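Local coordinates for protein Ral guanine nucleotide dissociation stimulator-like 2 (Mus musculus, PDB 4JGW) that probably acts as a guanine nucleotide exchange factor for small G proteins and associates in vitro with the GTP-bound forms of Rap1A and H-Ras, at residues L265-I270 and H463-E468. Numbering follows the deposited sequence.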
loop_
_atom_site.group_PDB
_atom_site.type_symbol
_atom_site.label_atom_id
_atom_site.label_comp_id
_atom_site.label_asym_id
_atom_site.label_seq_id
_atom_site.Cartn_x
_atom_site.Cartn_y
_atom_site.Cartn_z
ATOM N N LEU A 265 -21.242 -5.010 -23.025
ATOM C CA LEU A 265 -22.553 -5.652 -23.070
ATOM C C LEU A 265 -23.672 -4.661 -23.401
ATOM O O LEU A 265 -24.812 -5.064 -23.638
ATOM C CB LEU A 265 -22.850 -6.383 -21.755
ATOM C CG LEU A 265 -22.000 -7.618 -21.434
ATOM C CD1 LEU A 265 -22.264 -8.087 -20.014
ATOM C CD2 LEU A 265 -22.240 -8.750 -22.429
ATOM N N GLY A 266 -23.333 -3.371 -23.420
ATOM C CA GLY A 266 -24.286 -2.300 -23.718
ATOM C C GLY A 266 -25.442 -2.246 -22.738
ATOM O O GLY A 266 -26.554 -1.852 -23.096
ATOM N N ALA A 267 -25.166 -2.641 -21.497
ATOM C CA ALA A 267 -26.195 -2.788 -20.476
ATOM C C ALA A 267 -26.046 -1.783 -19.337
ATOM O O ALA A 267 -24.939 -1.342 -19.021
ATOM C CB ALA A 267 -26.197 -4.211 -19.936
ATOM N N THR A 268 -27.172 -1.432 -18.726
ATOM C CA THR A 268 -27.198 -0.520 -17.590
ATOM C C THR A 268 -27.927 -1.180 -16.422
ATOM O O THR A 268 -29.080 -1.601 -16.554
ATOM C CB THR A 268 -27.869 0.819 -17.961
ATOM O OG1 THR A 268 -27.207 1.385 -19.099
ATOM C CG2 THR A 268 -27.804 1.803 -16.801
ATOM N N SER A 269 -27.237 -1.280 -15.287
ATOM C CA SER A 269 -27.810 -1.864 -14.077
ATOM C C SER A 269 -28.752 -0.866 -13.414
ATOM O O SER A 269 -28.311 0.136 -12.850
ATOM C CB SER A 269 -26.700 -2.289 -13.109
ATOM O OG SER A 269 -27.218 -3.028 -12.015
ATOM N N ILE A 270 -30.053 -1.139 -13.505
ATOM C CA ILE A 270 -31.081 -0.251 -12.954
ATOM C C ILE A 270 -31.567 -0.704 -11.575
ATOM O O ILE A 270 -32.068 0.103 -10.789
ATOM C CB ILE A 270 -32.290 -0.077 -13.918
ATOM C CG1 ILE A 270 -32.903 -1.437 -14.289
ATOM C CG2 ILE A 270 -31.876 0.710 -15.164
ATOM C CD1 ILE A 270 -34.368 -1.371 -14.703
ATOM N N HIS A 463 -23.509 -12.085 -16.674
ATOM C CA HIS A 463 -23.619 -13.448 -17.189
ATOM C C HIS A 463 -24.933 -13.649 -17.946
ATOM O O HIS A 463 -24.965 -14.311 -18.987
ATOM C CB HIS A 463 -23.496 -14.467 -16.052
ATOM C CG HIS A 463 -23.606 -15.891 -16.502
ATOM N ND1 HIS A 463 -24.791 -16.593 -16.467
ATOM C CD2 HIS A 463 -22.679 -16.743 -17.002
ATOM C CE1 HIS A 463 -24.590 -17.817 -16.923
ATOM N NE2 HIS A 463 -23.316 -17.934 -17.255
ATOM N N ARG A 464 -26.006 -13.063 -17.416
ATOM C CA ARG A 464 -27.332 -13.144 -18.024
ATOM C C ARG A 464 -27.390 -12.411 -19.367
ATOM O O ARG A 464 -27.884 -12.960 -20.354
ATOM C CB ARG A 464 -28.390 -12.585 -17.068
ATOM C CG ARG A 464 -29.823 -12.814 -17.516
ATOM C CD ARG A 464 -30.733 -11.716 -16.998
ATOM N NE ARG A 464 -32.068 -11.790 -17.586
ATOM C CZ ARG A 464 -32.885 -10.750 -17.729
ATOM N NH1 ARG A 464 -32.506 -9.538 -17.340
ATOM N NH2 ARG A 464 -34.083 -10.918 -18.275
ATOM N N VAL A 465 -26.882 -11.178 -19.393
ATOM C CA VAL A 465 -26.902 -10.340 -20.597
ATOM C C VAL A 465 -26.057 -10.938 -21.726
ATOM O O VAL A 465 -26.467 -10.911 -22.888
ATOM C CB VAL A 465 -26.478 -8.872 -20.295
ATOM C CG1 VAL A 465 -26.396 -8.042 -21.574
ATOM C CG2 VAL A 465 -27.453 -8.224 -19.322
ATOM N N SER A 466 -24.894 -11.488 -21.378
ATOM C CA SER A 466 -24.021 -12.139 -22.360
ATOM C C SER A 466 -24.662 -13.382 -22.978
ATOM O O SER A 466 -24.425 -13.689 -24.148
ATOM C CB SER A 466 -22.664 -12.493 -21.749
ATOM O OG SER A 466 -22.798 -13.439 -20.708
ATOM N N CYS A 467 -25.465 -14.091 -22.185
ATOM C CA CYS A 467 -26.230 -15.239 -22.674
ATOM C C CYS A 467 -27.393 -14.797 -23.567
ATOM O O CYS A 467 -27.873 -15.573 -24.395
ATOM C CB CYS A 467 -26.737 -16.098 -21.509
ATOM S SG CYS A 467 -25.464 -17.131 -20.719
ATOM N N GLU A 468 -27.826 -13.548 -23.395
ATOM C CA GLU A 468 -28.897 -12.960 -24.203
ATOM C C GLU A 468 -28.399 -12.321 -25.503
ATOM O O GLU A 468 -29.046 -12.451 -26.545
ATOM C CB GLU A 468 -29.686 -11.932 -23.386
ATOM C CG GLU A 468 -30.650 -12.547 -22.382
ATOM C CD GLU A 468 -31.243 -11.535 -21.415
ATOM O OE1 GLU A 468 -31.187 -10.313 -21.685
ATOM O OE2 GLU A 468 -31.775 -11.972 -20.374
#
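A Schellman motif closes helix 244-264 within the Ras-GEF catalytic domain, and Leu265 at the helix end and Ala267 just beyond the turn pack on Val465 and Ser466 of helix 459-469, the last helix of this fragment. The case illustrates how a helix end, a short strand and a distant helix can share one small apolar seam. Gly266, at positive phi (60°), is the C-prime residue of the motif, in which Ala267 N reaches back to Ser262 O and Gly266 N to Ser263 O. The turn puts Leu265 and Ala267, one on each side of the glycine, with their CB atoms directed at the helix. Val465 CG1 meets both, 3.9 Å from Leu265 CB and 4.2 Å from Ala267 CB. With chi1 at 175°, CG1 stands anti to the backbone N of Val465 and is the branch that reaches Leu265; CG2 approaches Ala267 CB about as closely, so the alanine methyl faces both branches. Leu265 reaches one residue further along the helix, where its CD2 methyl rests 3.8 Å from Ser466 CB and equally near the CA. Ser466 thus offers carbon rather than oxygen to the leucine; its OG, placed by chi1 of 64° between its own backbone N and carbonyl carbon, turns back to the carbonyl oxygens of Ser462 and His463. Carbon against carbon carries this small, buried contact, with Leu265 O also beside Val465 CG1. Beyond it, Ser269 ties the same strand to Gln461 of helix 459-469 through its OG and to Gln455, in the loop before it, through its backbone. Strand 267-269 pairs antiparallel with strand 277-279, whose Val277 and Val279 also touch Val465, while Leu457 touches both Leu265 and Ala267, and helix 320-323 meets Leu265 through Ile322 and Ser466 through Pro321.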